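Local coordinates for chitinase (Thermococcus chitonophagus, PDB 5XSW), which probably acts as an endochitinase that cleaves chitin within its chains, this fragment pairing a helix-rich domain with an N-terminal beta-strand region, at residues C32-K36 against G474-Y478; R106-Y112 against R304-A309; I111-I115 against I152-P156; Y196-K200 against W464-I469. One frame throughout, in Å; residues are numbered along the deposited sequence.

Contact 1: residues C32-K36 against G474-Y478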
loop_
_atom_site.group_PDB
_atom_site.type_symbol
_atom_site.label_atom_id
_atom_site.label_comp_id
_atom_site.label_asym_id
_atom_site.label_seq_id
_atom_site.Cartn_x
_atom_site.Cartn_y
_atom_site.Cartn_z
ATOM N N CYS A 32 1.725 -7.624 17.988
ATOM C CA CYS A 32 3.117 -7.512 17.609
ATOM C C CYS A 32 3.701 -6.315 18.386
ATOM O O CYS A 32 3.029 -5.264 18.565
ATOM C CB CYS A 32 3.292 -7.270 16.087
ATOM S SG CYS A 32 4.915 -7.512 15.513
ATOM N N PHE A 33 4.933 -6.484 18.842
ATOM C CA PHE A 33 5.718 -5.360 19.392
ATOM C C PHE A 33 6.869 -5.079 18.484
ATOM O O PHE A 33 7.657 -5.975 18.164
ATOM C CB PHE A 33 6.234 -5.684 20.842
ATOM C CG PHE A 33 5.133 -5.952 21.811
ATOM C CD1 PHE A 33 4.387 -4.908 22.346
ATOM C CD2 PHE A 33 4.817 -7.244 22.182
ATOM C CE1 PHE A 33 3.350 -5.156 23.255
ATOM C CE2 PHE A 33 3.768 -7.511 23.072
ATOM C CZ PHE A 33 3.026 -6.472 23.600
ATOM N N ASP A 34 7.011 -3.830 18.065
ATOM C CA ASP A 34 8.147 -3.438 17.263
ATOM C C ASP A 34 9.094 -2.622 18.161
ATOM O O ASP A 34 8.710 -1.553 18.626
ATOM C CB ASP A 34 7.736 -2.568 16.062
ATOM C CG ASP A 34 7.052 -3.373 14.948
ATOM O OD1 ASP A 34 6.889 -4.593 15.125
ATOM O OD2 ASP A 34 6.697 -2.740 13.926
ATOM N N ILE A 35 10.301 -3.129 18.371
ATOM C CA ILE A 35 11.250 -2.462 19.303
ATOM C C ILE A 35 12.268 -1.633 18.575
ATOM O O ILE A 35 13.051 -2.147 17.776
ATOM C CB ILE A 35 11.927 -3.537 20.190
ATOM C CG1 ILE A 35 10.809 -4.200 21.039
ATOM C CG2 ILE A 35 13.015 -2.875 21.067
ATOM C CD1 ILE A 35 11.303 -5.185 22.044
ATOM N N LYS A 36 12.240 -0.315 18.802
ATOM C CA LYS A 36 13.256 0.577 18.275
ATOM C C LYS A 36 14.654 0.291 18.896
ATOM O O LYS A 36 15.651 0.120 18.190
ATOM C CB LYS A 36 12.857 2.017 18.563
ATOM C CG LYS A 36 13.737 3.074 17.880
ATOM C CD LYS A 36 13.476 4.465 18.498
ATOM C CE LYS A 36 14.107 5.603 17.688
ATOM N NZ LYS A 36 13.438 5.850 16.341
ATOM N N GLY A 474 4.011 -4.294 13.453
ATOM C CA GLY A 474 4.183 -5.347 12.451
ATOM C C GLY A 474 5.405 -5.147 11.577
ATOM O O GLY A 474 6.109 -4.134 11.684
ATOM N N ASP A 475 5.641 -6.083 10.662
ATOM C CA ASP A 475 6.908 -6.086 9.915
ATOM C C ASP A 475 7.088 -4.895 9.011
ATOM O O ASP A 475 8.166 -4.298 8.970
ATOM C CB ASP A 475 7.039 -7.360 9.041
ATOM C CG ASP A 475 7.270 -8.601 9.852
ATOM O OD1 ASP A 475 6.486 -8.910 10.749
ATOM O OD2 ASP A 475 8.260 -9.284 9.606
ATOM N N ASP A 476 6.050 -4.569 8.227
ATOM C CA ASP A 476 6.156 -3.434 7.306
ATOM C C ASP A 476 6.444 -2.115 8.107
ATOM O O ASP A 476 7.224 -1.326 7.697
ATOM C CB ASP A 476 4.848 -3.236 6.499
ATOM C CG ASP A 476 4.576 -4.417 5.488
ATOM O OD1 ASP A 476 5.573 -4.999 5.072
ATOM O OD2 ASP A 476 3.395 -4.734 5.179
ATOM N N TRP A 477 5.710 -1.891 9.176
ATOM C CA TRP A 477 5.941 -0.668 9.994
ATOM C C TRP A 477 7.402 -0.596 10.465
ATOM O O TRP A 477 8.103 0.429 10.381
ATOM C CB TRP A 477 4.999 -0.668 11.192
ATOM C CG TRP A 477 5.222 0.528 12.100
ATOM C CD1 TRP A 477 5.898 0.552 13.327
ATOM C CD2 TRP A 477 4.855 1.887 11.809
ATOM N NE1 TRP A 477 5.906 1.872 13.814
ATOM C CE2 TRP A 477 5.282 2.694 12.901
ATOM C CE3 TRP A 477 4.182 2.505 10.741
ATOM C CZ2 TRP A 477 5.022 4.074 12.945
ATOM C CZ3 TRP A 477 3.917 3.895 10.805
ATOM C CH2 TRP A 477 4.335 4.644 11.907
ATOM N N TYR A 478 7.868 -1.725 10.915
ATOM C CA TYR A 478 9.225 -1.810 11.446
ATOM C C TYR A 478 10.260 -1.316 10.480
ATOM O O TYR A 478 11.047 -0.419 10.810
ATOM C CB TYR A 478 9.528 -3.259 11.843
ATOM C CG TYR A 478 10.861 -3.389 12.626
ATOM C CD1 TYR A 478 10.958 -2.987 13.979
ATOM C CD2 TYR A 478 11.982 -3.890 12.013
ATOM C CE1 TYR A 478 12.191 -3.080 14.675
ATOM C CE2 TYR A 478 13.224 -4.023 12.714
ATOM C CZ TYR A 478 13.307 -3.619 14.029
ATOM O OH TYR A 478 14.527 -3.745 14.675
#
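D34, on strand 32-41 of one of the two N-terminal antiparallel sheets, points its carboxyl group at the start of the C-terminal helix 475-482, where G474 holds the N-cap position. The contact thus docks a sheet strand against a helix N-terminus. Among the polar interactions, the G474 amide makes a weak hydrogen bond to D34 OD1, with G474 N and OD1 3.3 Å apart. The other carboxyl oxygen, D34 OD2, lies just 2.7 Å from G474 O; two oxygens this near suggest that the acid may carry a proton. G474 O also takes the first-turn helical bond from Y478 N. With chi1 at -74°, CG of D34 stands beside its own backbone N and anti to the carbonyl carbon, aiming the carboxyl group across the contact. At the backbone angles of G474 a CB would jam against the carbonyl oxygen of the preceding residue.

Apolar contact is slight: C32 SG rests 3.8 Å from G474 CA.

The aromatic rings meet the strand by their edges. W477 brings CD1 to 3.4 Å from D34 OD2, nearly in its ring plane, while its NE1 bonds to L105 O. Y478 lays CD1 against the CB of D34, and its hydroxyl is anchored on T71 O. Farther along the strand, I35 O sits in the plane of the Y478 ring, 3.4 Å from CE1.

Contact 2: residues R106-Y112 against R304-A309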
loop_
_atom_site.group_PDB
_atom_site.type_symbol
_atom_site.label_atom_id
_atom_site.label_comp_id
_atom_site.label_asym_id
_atom_site.label_seq_id
_atom_site.Cartn_x
_atom_site.Cartn_y
_atom_site.Cartn_z
ATOM N N ARG A 106 7.633 4.090 17.999
ATOM C CA ARG A 106 6.399 4.861 18.203
ATOM C C ARG A 106 6.811 6.047 19.075
ATOM O O ARG A 106 7.521 5.811 20.055
ATOM C CB ARG A 106 5.357 4.017 18.889
ATOM C CG ARG A 106 3.904 4.464 18.638
ATOM C CD ARG A 106 3.374 5.473 19.649
ATOM N NE ARG A 106 1.987 5.874 19.348
ATOM C CZ ARG A 106 0.950 5.729 20.174
ATOM N NH1 ARG A 106 1.123 5.247 21.417
ATOM N NH2 ARG A 106 -0.265 6.150 19.783
ATOM N N GLY A 107 6.434 7.282 18.714
ATOM C CA GLY A 107 6.923 8.452 19.439
ATOM C C GLY A 107 6.301 8.439 20.806
ATOM O O GLY A 107 5.080 8.473 20.932
ATOM N N GLU A 108 7.135 8.400 21.839
ATOM C CA GLU A 108 6.636 8.348 23.218
ATOM C C GLU A 108 5.897 9.648 23.610
ATOM O O GLU A 108 5.036 9.645 24.470
ATOM C CB GLU A 108 7.844 8.073 24.165
ATOM C CG GLU A 108 8.452 6.674 23.910
ATOM C CD GLU A 108 9.745 6.378 24.696
ATOM O OE1 GLU A 108 10.230 7.293 25.383
ATOM O OE2 GLU A 108 10.272 5.238 24.601
ATOM N N SER A 109 6.223 10.759 22.969
ATOM C CA SER A 109 5.625 12.041 23.353
ATOM C C SER A 109 4.443 12.505 22.476
ATOM O O SER A 109 4.070 13.691 22.453
ATOM C CB SER A 109 6.718 13.102 23.330
ATOM O OG SER A 109 7.139 13.339 22.002
ATOM N N ILE A 110 3.864 11.587 21.711
ATOM C CA ILE A 110 2.837 12.032 20.784
ATOM C C ILE A 110 1.685 12.619 21.542
ATOM O O ILE A 110 1.244 12.067 22.594
ATOM C CB ILE A 110 2.365 10.845 19.868
ATOM C CG1 ILE A 110 1.373 11.364 18.835
ATOM C CG2 ILE A 110 1.775 9.694 20.684
ATOM C CD1 ILE A 110 1.318 10.356 17.554
ATOM N N ILE A 111 1.215 13.761 21.060
ATOM C CA ILE A 111 0.108 14.458 21.718
ATOM C C ILE A 111 -1.263 14.075 21.159
ATOM O O ILE A 111 -1.527 14.300 19.961
ATOM C CB ILE A 111 0.254 15.984 21.611
ATOM C CG1 ILE A 111 1.559 16.463 22.307
ATOM C CG2 ILE A 111 -1.056 16.708 22.198
ATOM C CD1 ILE A 111 1.904 17.912 21.894
ATOM N N TYR A 112 -2.122 13.491 22.000
ATOM C CA TYR A 112 -3.505 13.226 21.607
ATOM C C TYR A 112 -4.407 13.991 22.593
ATOM O O TYR A 112 -4.640 13.523 23.676
ATOM C CB TYR A 112 -3.836 11.725 21.658
ATOM C CG TYR A 112 -3.328 11.007 20.410
ATOM C CD1 TYR A 112 -3.863 11.334 19.149
ATOM C CD2 TYR A 112 -2.306 10.065 20.485
ATOM C CE1 TYR A 112 -3.366 10.697 17.943
ATOM C CE2 TYR A 112 -1.812 9.427 19.314
ATOM C CZ TYR A 112 -2.384 9.758 18.056
ATOM O OH TYR A 112 -1.907 9.138 16.916
ATOM N N ARG A 304 1.253 11.147 10.902
ATOM C CA ARG A 304 1.664 11.810 12.124
ATOM C C ARG A 304 2.452 10.878 13.020
ATOM O O ARG A 304 3.483 11.255 13.540
ATOM C CB ARG A 304 0.445 12.350 12.867
ATOM C CG ARG A 304 0.767 13.296 14.008
ATOM C CD ARG A 304 -0.417 14.186 14.320
ATOM N NE ARG A 304 -0.225 15.047 15.478
ATOM C CZ ARG A 304 -0.559 14.720 16.717
ATOM N NH1 ARG A 304 -1.083 13.537 16.982
ATOM N NH2 ARG A 304 -0.359 15.577 17.699
ATOM N N GLU A 305 1.967 9.651 13.158
ATOM C CA GLU A 305 2.648 8.613 13.929
ATOM C C GLU A 305 4.012 8.290 13.349
ATOM O O GLU A 305 4.988 8.041 14.104
ATOM C CB GLU A 305 1.817 7.317 14.039
ATOM C CG GLU A 305 0.495 7.423 14.935
ATOM C CD GLU A 305 0.723 7.109 16.440
ATOM O OE1 GLU A 305 1.880 6.795 16.803
ATOM O OE2 GLU A 305 -0.277 7.091 17.239
ATOM N N LEU A 306 4.112 8.268 12.020
ATOM C CA LEU A 306 5.392 7.942 11.382
ATOM C C LEU A 306 6.428 9.074 11.676
ATOM O O LEU A 306 7.619 8.803 11.951
ATOM C CB LEU A 306 5.227 7.803 9.851
ATOM C CG LEU A 306 6.497 7.565 9.062
ATOM C CD1 LEU A 306 7.143 6.232 9.397
ATOM C CD2 LEU A 306 6.115 7.625 7.550
ATOM N N LEU A 307 5.990 10.315 11.532
ATOM C CA LEU A 307 6.865 11.454 11.809
ATOM C C LEU A 307 7.368 11.358 13.260
ATOM O O LEU A 307 8.574 11.435 13.534
ATOM C CB LEU A 307 6.140 12.756 11.549
ATOM C CG LEU A 307 6.050 13.078 10.027
ATOM C CD1 LEU A 307 5.047 14.149 9.681
ATOM C CD2 LEU A 307 7.420 13.411 9.367
ATOM N N TYR A 308 6.445 11.208 14.185
ATOM C CA TYR A 308 6.819 11.088 15.596
ATOM C C TYR A 308 7.765 9.947 15.840
ATOM O O TYR A 308 8.708 10.099 16.639
ATOM C CB TYR A 308 5.585 10.886 16.476
ATOM C CG TYR A 308 4.939 12.169 17.028
ATOM C CD1 TYR A 308 5.470 12.804 18.180
ATOM C CD2 TYR A 308 3.771 12.671 16.483
ATOM C CE1 TYR A 308 4.852 13.941 18.735
ATOM C CE2 TYR A 308 3.111 13.800 17.036
ATOM C CZ TYR A 308 3.696 14.423 18.196
ATOM O OH TYR A 308 3.082 15.518 18.758
ATOM N N ALA A 309 7.515 8.785 15.225
ATOM C CA ALA A 309 8.392 7.611 15.450
ATOM C C ALA A 309 9.802 7.869 14.972
ATOM O O ALA A 309 10.761 7.253 15.470
ATOM C CB ALA A 309 7.870 6.361 14.746
HETATM O O HOH W 1 4.641 7.349 16.572
HETATM O O HOH W 2 -1.934 11.414 15.198
#
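R106 and E305 both bend at their second torsion (chi2 -90° and -89°), and these kinks turn the guanidinium and carboxylate to meet nearly coplanar in a side-on bidentate salt bridge. It ties the loop after strand 98-104, with its type I turn from G107 to I110, to helix 288-311. R106 NE reaches E305 OE1 and R106 NH2 reaches E305 OE2, each at 2.7 Å, and each E305 oxygen receives its N-H on the syn lone pair. E305 OE2 also accepts the hydroxyl of Y112 at 2.6 Å from OH, met from above the carboxylate plane. Shortening E305 to an alanine is likely to leave the R106 guanidinium without its counter-charge and the Y112 hydroxyl without this acceptor.

R304, extended from CG to NE, grips the loop end-on: NH1 and NH2 both donate to I111 O, the shorter bond being 2.8 Å from NH2 and lying in the carbonyl plane. Its guanidinium is covered on one face by CE2 of Y308, and NE forms a salt bridge with E328.

The Y308 ring packs against I110, the last residue of the turn. CA of I110 lies over the ring face in a CH-pi contact, 3.7 Å from the centroid, while CG1 of the same isoleucine touches CE2. The Y308 hydroxyl, bonded to N316, receives only a weak bond from I111 N. G107 lets the chains close in, since a CB there would clash with Y308 CB. One water bridges loop and helix, accepting from G107 N at 2.8 Å and donating to both E305 O and E305 OE1.

Contact 3: residues I111-I115 against I152-P156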
loop_
_atom_site.group_PDB
_atom_site.type_symbol
_atom_site.label_atom_id
_atom_site.label_comp_id
_atom_site.label_asym_id
_atom_site.label_seq_id
_atom_site.Cartn_x
_atom_site.Cartn_y
_atom_site.Cartn_z
ATOM N N ILE A 111 1.215 13.761 21.060
ATOM C CA ILE A 111 0.108 14.458 21.718
ATOM C C ILE A 111 -1.263 14.075 21.159
ATOM O O ILE A 111 -1.527 14.300 19.961
ATOM C CB ILE A 111 0.254 15.984 21.611
ATOM C CG1 ILE A 111 1.559 16.463 22.307
ATOM C CG2 ILE A 111 -1.056 16.708 22.198
ATOM C CD1 ILE A 111 1.904 17.912 21.894
ATOM N N TYR A 112 -2.122 13.491 22.000
ATOM C CA TYR A 112 -3.505 13.226 21.607
ATOM C C TYR A 112 -4.407 13.991 22.593
ATOM O O TYR A 112 -4.640 13.523 23.676
ATOM C CB TYR A 112 -3.836 11.725 21.658
ATOM C CG TYR A 112 -3.328 11.007 20.410
ATOM C CD1 TYR A 112 -3.863 11.334 19.149
ATOM C CD2 TYR A 112 -2.306 10.065 20.485
ATOM C CE1 TYR A 112 -3.366 10.697 17.943
ATOM C CE2 TYR A 112 -1.812 9.427 19.314
ATOM C CZ TYR A 112 -2.384 9.758 18.056
ATOM O OH TYR A 112 -1.907 9.138 16.916
ATOM N N PRO A 113 -4.942 15.107 22.174
ATOM C CA PRO A 113 -5.640 15.956 23.144
ATOM C C PRO A 113 -6.909 15.308 23.700
ATOM O O PRO A 113 -7.550 14.488 23.059
ATOM C CB PRO A 113 -5.999 17.199 22.336
ATOM C CG PRO A 113 -5.194 17.091 20.992
ATOM C CD PRO A 113 -4.916 15.662 20.795
ATOM N N THR A 114 -7.268 15.692 24.917
ATOM C CA THR A 114 -8.559 15.323 25.488
ATOM C C THR A 114 -9.625 16.314 25.037
ATOM O O THR A 114 -9.516 17.522 25.232
ATOM C CB THR A 114 -8.482 15.281 27.033
ATOM O OG1 THR A 114 -7.613 14.226 27.368
ATOM C CG2 THR A 114 -9.878 14.958 27.655
ATOM N N ILE A 115 -10.647 15.820 24.377
ATOM C CA ILE A 115 -11.692 16.718 23.896
ATOM C C ILE A 115 -12.649 17.024 25.095
ATOM O O ILE A 115 -13.018 18.168 25.330
ATOM C CB ILE A 115 -12.535 16.092 22.749
ATOM C CG1 ILE A 115 -11.634 15.532 21.613
ATOM C CG2 ILE A 115 -13.619 17.093 22.276
ATOM C CD1 ILE A 115 -10.705 16.590 21.042
ATOM N N ILE A 152 -5.392 18.372 13.886
ATOM C CA ILE A 152 -5.596 17.839 15.273
ATOM C C ILE A 152 -6.307 18.897 16.113
ATOM O O ILE A 152 -5.933 20.061 16.043
ATOM C CB ILE A 152 -4.236 17.431 15.963
ATOM C CG1 ILE A 152 -3.568 16.261 15.185
ATOM C CG2 ILE A 152 -4.427 17.044 17.473
ATOM C CD1 ILE A 152 -4.347 14.936 15.347
ATOM N N MET A 153 -7.289 18.483 16.922
ATOM C CA MET A 153 -8.106 19.428 17.653
ATOM C C MET A 153 -7.416 19.691 19.019
ATOM O O MET A 153 -7.853 19.160 20.034
ATOM C CB MET A 153 -9.533 18.890 17.868
ATOM C CG MET A 153 -10.495 20.057 18.416
ATOM S SD MET A 153 -11.040 21.147 17.092
ATOM C CE MET A 153 -12.512 20.339 16.487
ATOM N N TYR A 154 -6.301 20.420 19.014
ATOM C CA TYR A 154 -5.603 20.710 20.291
ATOM C C TYR A 154 -6.482 21.576 21.196
ATOM O O TYR A 154 -6.431 21.437 22.383
ATOM C CB TYR A 154 -4.281 21.437 20.040
ATOM C CG TYR A 154 -3.269 20.633 19.236
ATOM C CD1 TYR A 154 -2.554 19.640 19.833
ATOM C CD2 TYR A 154 -3.039 20.918 17.868
ATOM C CE1 TYR A 154 -1.583 18.868 19.058
ATOM C CE2 TYR A 154 -2.067 20.173 17.084
ATOM C CZ TYR A 154 -1.363 19.170 17.692
ATOM O OH TYR A 154 -0.416 18.432 16.998
ATOM N N ASN A 155 -7.274 22.476 20.623
ATOM C CA ASN A 155 -8.106 23.398 21.428
ATOM C C ASN A 155 -9.600 23.365 21.019
ATOM O O ASN A 155 -10.087 24.231 20.308
ATOM C CB ASN A 155 -7.544 24.832 21.289
ATOM C CG ASN A 155 -6.034 24.932 21.667
ATOM O OD1 ASN A 155 -5.175 25.187 20.800
ATOM N ND2 ASN A 155 -5.721 24.785 22.962
ATOM N N PRO A 156 -10.291 22.314 21.399
ATOM C CA PRO A 156 -11.662 22.072 20.960
ATOM C C PRO A 156 -12.526 23.261 21.356
ATOM O O PRO A 156 -12.336 23.851 22.446
ATOM C CB PRO A 156 -12.068 20.802 21.719
ATOM C CG PRO A 156 -10.856 20.269 22.295
ATOM C CD PRO A 156 -9.806 21.300 22.345
#
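P113 and Y154 have their CA atoms 5.5 Å apart and I115 and P156 theirs 6.1 Å, so two irregular loop segments advance side by side in the same direction, without a hydrogen bond between them. An inverse gamma turn centred on M153 bends the second segment, and M153 O faces the pyrrolidine ring of P113, 3.5 Å from its CG.

The same CG is the focus of the apolar packing. It meets I152 CG2 at 3.6 Å and also touches CD1 of the Y154 ring. In I152 a chi1 of -64° puts CG1 anti to the carbonyl carbon and CG2 anti to the backbone N; this CG2 methyl reaches both P113 and the Y154 ring, where it sits 3.6 Å above the plane over the centre. I111 adds its CG2 at the edge of that ring, near its plane and 3.8 Å from CE1, the two side chains crossing at about a right angle. Farther along, I115 lays CD1 against CG of P156 at 3.9 Å, and the same methyl approaches CB of M153.

Both loops are pinned to their surroundings. The Y154 hydroxyl bonds to E328 and to R304 of helix 288-311, and its side chain touches L319 of helix 313-321. M153 shares a backbone bond with K200 just past helix 186-199, while I115 and P156 pack on Y196 of that helix.

Contact 4: residues Y196-K200 against W464-I469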
loop_
_atom_site.group_PDB
_atom_site.type_symbol
_atom_site.label_atom_id
_atom_site.label_comp_id
_atom_site.label_asym_id
_atom_site.label_seq_id
_atom_site.Cartn_x
_atom_site.Cartn_y
_atom_site.Cartn_z
ATOM N N TYR A 196 -13.128 12.041 15.194
ATOM C CA TYR A 196 -12.810 13.150 16.115
ATOM C C TYR A 196 -12.533 12.607 17.519
ATOM O O TYR A 196 -11.493 12.809 18.072
ATOM C CB TYR A 196 -14.011 14.096 16.139
ATOM C CG TYR A 196 -13.910 15.333 17.020
ATOM C CD1 TYR A 196 -12.685 15.930 17.310
ATOM C CD2 TYR A 196 -15.078 15.933 17.522
ATOM C CE1 TYR A 196 -12.625 17.105 18.091
ATOM C CE2 TYR A 196 -15.020 17.077 18.309
ATOM C CZ TYR A 196 -13.799 17.644 18.600
ATOM O OH TYR A 196 -13.761 18.802 19.363
ATOM N N GLU A 197 -13.480 11.876 18.085
ATOM C CA GLU A 197 -13.330 11.422 19.471
ATOM C C GLU A 197 -12.235 10.367 19.613
ATOM O O GLU A 197 -11.469 10.339 20.592
ATOM C CB GLU A 197 -14.715 10.900 20.019
ATOM C CG GLU A 197 -14.677 10.544 21.552
ATOM C CD GLU A 197 -14.361 11.762 22.457
ATOM O OE1 GLU A 197 -14.630 12.951 22.076
ATOM O OE2 GLU A 197 -13.874 11.523 23.580
ATOM N N TRP A 198 -12.137 9.475 18.642
ATOM C CA TRP A 198 -11.132 8.430 18.692
ATOM C C TRP A 198 -9.726 8.963 18.374
ATOM O O TRP A 198 -8.792 8.737 19.155
ATOM C CB TRP A 198 -11.510 7.293 17.691
ATOM C CG TRP A 198 -10.843 5.974 17.945
ATOM C CD1 TRP A 198 -9.840 5.680 18.856
ATOM C CD2 TRP A 198 -11.132 4.761 17.268
ATOM N NE1 TRP A 198 -9.532 4.338 18.784
ATOM C CE2 TRP A 198 -10.320 3.756 17.820
ATOM C CE3 TRP A 198 -12.047 4.415 16.259
ATOM C CZ2 TRP A 198 -10.361 2.433 17.365
ATOM C CZ3 TRP A 198 -12.104 3.115 15.841
ATOM C CH2 TRP A 198 -11.247 2.135 16.385
ATOM N N PHE A 199 -9.545 9.690 17.257
ATOM C CA PHE A 199 -8.155 10.021 16.803
ATOM C C PHE A 199 -7.858 11.512 16.921
ATOM O O PHE A 199 -6.775 11.958 16.554
ATOM C CB PHE A 199 -7.910 9.527 15.330
ATOM C CG PHE A 199 -8.083 8.023 15.201
ATOM C CD1 PHE A 199 -7.140 7.177 15.751
ATOM C CD2 PHE A 199 -9.212 7.475 14.553
ATOM C CE1 PHE A 199 -7.323 5.770 15.707
ATOM C CE2 PHE A 199 -9.368 6.099 14.471
ATOM C CZ PHE A 199 -8.437 5.253 15.090
ATOM N N LYS A 200 -8.827 12.268 17.459
ATOM C CA LYS A 200 -8.687 13.719 17.754
ATOM C C LYS A 200 -8.602 14.538 16.500
ATOM O O LYS A 200 -8.081 15.663 16.511
ATOM C CB LYS A 200 -7.448 14.002 18.644
ATOM C CG LYS A 200 -7.309 12.962 19.797
ATOM C CD LYS A 200 -8.640 12.861 20.620
ATOM C CE LYS A 200 -8.464 11.716 21.643
ATOM N NZ LYS A 200 -9.713 11.526 22.511
ATOM N N TRP A 464 -14.258 0.228 25.632
ATOM C CA TRP A 464 -13.252 -0.165 24.642
ATOM C C TRP A 464 -11.889 -0.459 25.289
ATOM O O TRP A 464 -11.548 0.109 26.322
ATOM C CB TRP A 464 -13.128 0.938 23.577
ATOM C CG TRP A 464 -14.321 1.056 22.647
ATOM C CD1 TRP A 464 -15.582 0.559 22.843
ATOM C CD2 TRP A 464 -14.354 1.740 21.382
ATOM N NE1 TRP A 464 -16.399 0.897 21.788
ATOM C CE2 TRP A 464 -15.663 1.615 20.871
ATOM C CE3 TRP A 464 -13.396 2.459 20.634
ATOM C CZ2 TRP A 464 -16.049 2.174 19.638
ATOM C CZ3 TRP A 464 -13.776 3.010 19.415
ATOM C CH2 TRP A 464 -15.094 2.875 18.934
ATOM N N PRO A 465 -11.094 -1.347 24.681
ATOM C CA PRO A 465 -9.760 -1.631 25.226
ATOM C C PRO A 465 -8.923 -0.351 25.374
ATOM O O PRO A 465 -9.054 0.567 24.546
ATOM C CB PRO A 465 -9.125 -2.551 24.180
ATOM C CG PRO A 465 -10.188 -2.923 23.250
ATOM C CD PRO A 465 -11.320 -1.973 23.369
ATOM N N GLU A 466 -8.106 -0.296 26.428
ATOM C CA GLU A 466 -7.201 0.814 26.695
ATOM C C GLU A 466 -5.774 0.373 26.398
ATOM O O GLU A 466 -5.449 -0.806 26.566
ATOM C CB GLU A 466 -7.336 1.277 28.153
ATOM C CG GLU A 466 -8.697 1.914 28.472
ATOM C CD GLU A 466 -8.728 3.389 28.120
ATOM O OE1 GLU A 466 -7.790 3.864 27.440
ATOM O OE2 GLU A 466 -9.665 4.095 28.560
ATOM N N PRO A 467 -4.927 1.290 25.909
ATOM C CA PRO A 467 -5.277 2.657 25.507
ATOM C C PRO A 467 -6.147 2.627 24.204
ATOM O O PRO A 467 -6.023 1.669 23.432
ATOM C CB PRO A 467 -3.907 3.293 25.270
ATOM C CG PRO A 467 -3.099 2.158 24.738
ATOM C CD PRO A 467 -3.556 0.940 25.492
ATOM N N HIS A 468 -7.022 3.613 23.989
ATOM C CA HIS A 468 -7.954 3.524 22.870
ATOM C C HIS A 468 -7.259 3.610 21.517
ATOM O O HIS A 468 -7.728 3.035 20.554
ATOM C CB HIS A 468 -9.001 4.615 22.973
ATOM C CG HIS A 468 -9.898 4.472 24.160
ATOM N ND1 HIS A 468 -10.189 3.248 24.734
ATOM C CD2 HIS A 468 -10.568 5.401 24.885
ATOM C CE1 HIS A 468 -11.013 3.433 25.750
ATOM N NE2 HIS A 468 -11.257 4.729 25.861
ATOM N N ILE A 469 -6.148 4.340 21.448
ATOM C CA ILE A 469 -5.349 4.405 20.212
ATOM C C ILE A 469 -4.199 3.422 20.293
ATOM O O ILE A 469 -3.309 3.571 21.148
ATOM C CB ILE A 469 -4.839 5.841 19.978
ATOM C CG1 ILE A 469 -6.037 6.802 19.965
ATOM C CG2 ILE A 469 -3.946 5.931 18.707
ATOM C CD1 ILE A 469 -5.628 8.290 19.840
#
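W198, in the last turn of helix 186-199, lies in the aromatic cluster where this helix end meets the loop between helices 449-461 and 475-482. Its CG is anti to the backbone N (chi1 -161°), which carries the indole to the loop. W464 points an edge at it: CZ3 stands 3.7 Å above the indole plane, over its centre, in a T-shaped pair with planes at 70°. The opposite face of W198 is covered by CZ of F199, so the indole is sandwiched.

Its N-H is used as well. NE1 donates to H468 O at 2.8 Å in a nearly straight bond (173°); the acceptor lies in the ring plane, whereas the donor approaches from above the carbonyl plane. H468 is itself steadied by a bond from ND1 to P465 O at 2.9 Å. Beside this, I469 slides past the indole, its CD1 reaching W198 O at 3.3 Å.

A leucine in place of W198 would probably leave H468 O without this donor and the W464 edge without a ring face to rest on. F414 pairs edge-to-face with W464 and also meets W198 with planes at about 20°, so the rings form an aromatic cluster between helix end and loop.

The four contacts run from the N-terminal sheets into the helical domain. Contact 1 joins regions near the two ends of the chain, an early strand and the last helix. The other three fall between its segments: 2 and 3 open from one loop, 2 and 4 interleave, and 3 closes before 4 opens. Contact 2, its centre 14 Å from that of contact 1, adjoins it through K36 NZ on A309 O and W477 packed on helix 288-311. Contacts 2 and 4, centred 15 Å apart, meet where Y112 packs on I469; contact 3 lies 12 Å from contact 4. Loop 106-115 thus runs from the beta domain over helix 288-311 to the end of helix 186-199, joining the two parts of the fragment.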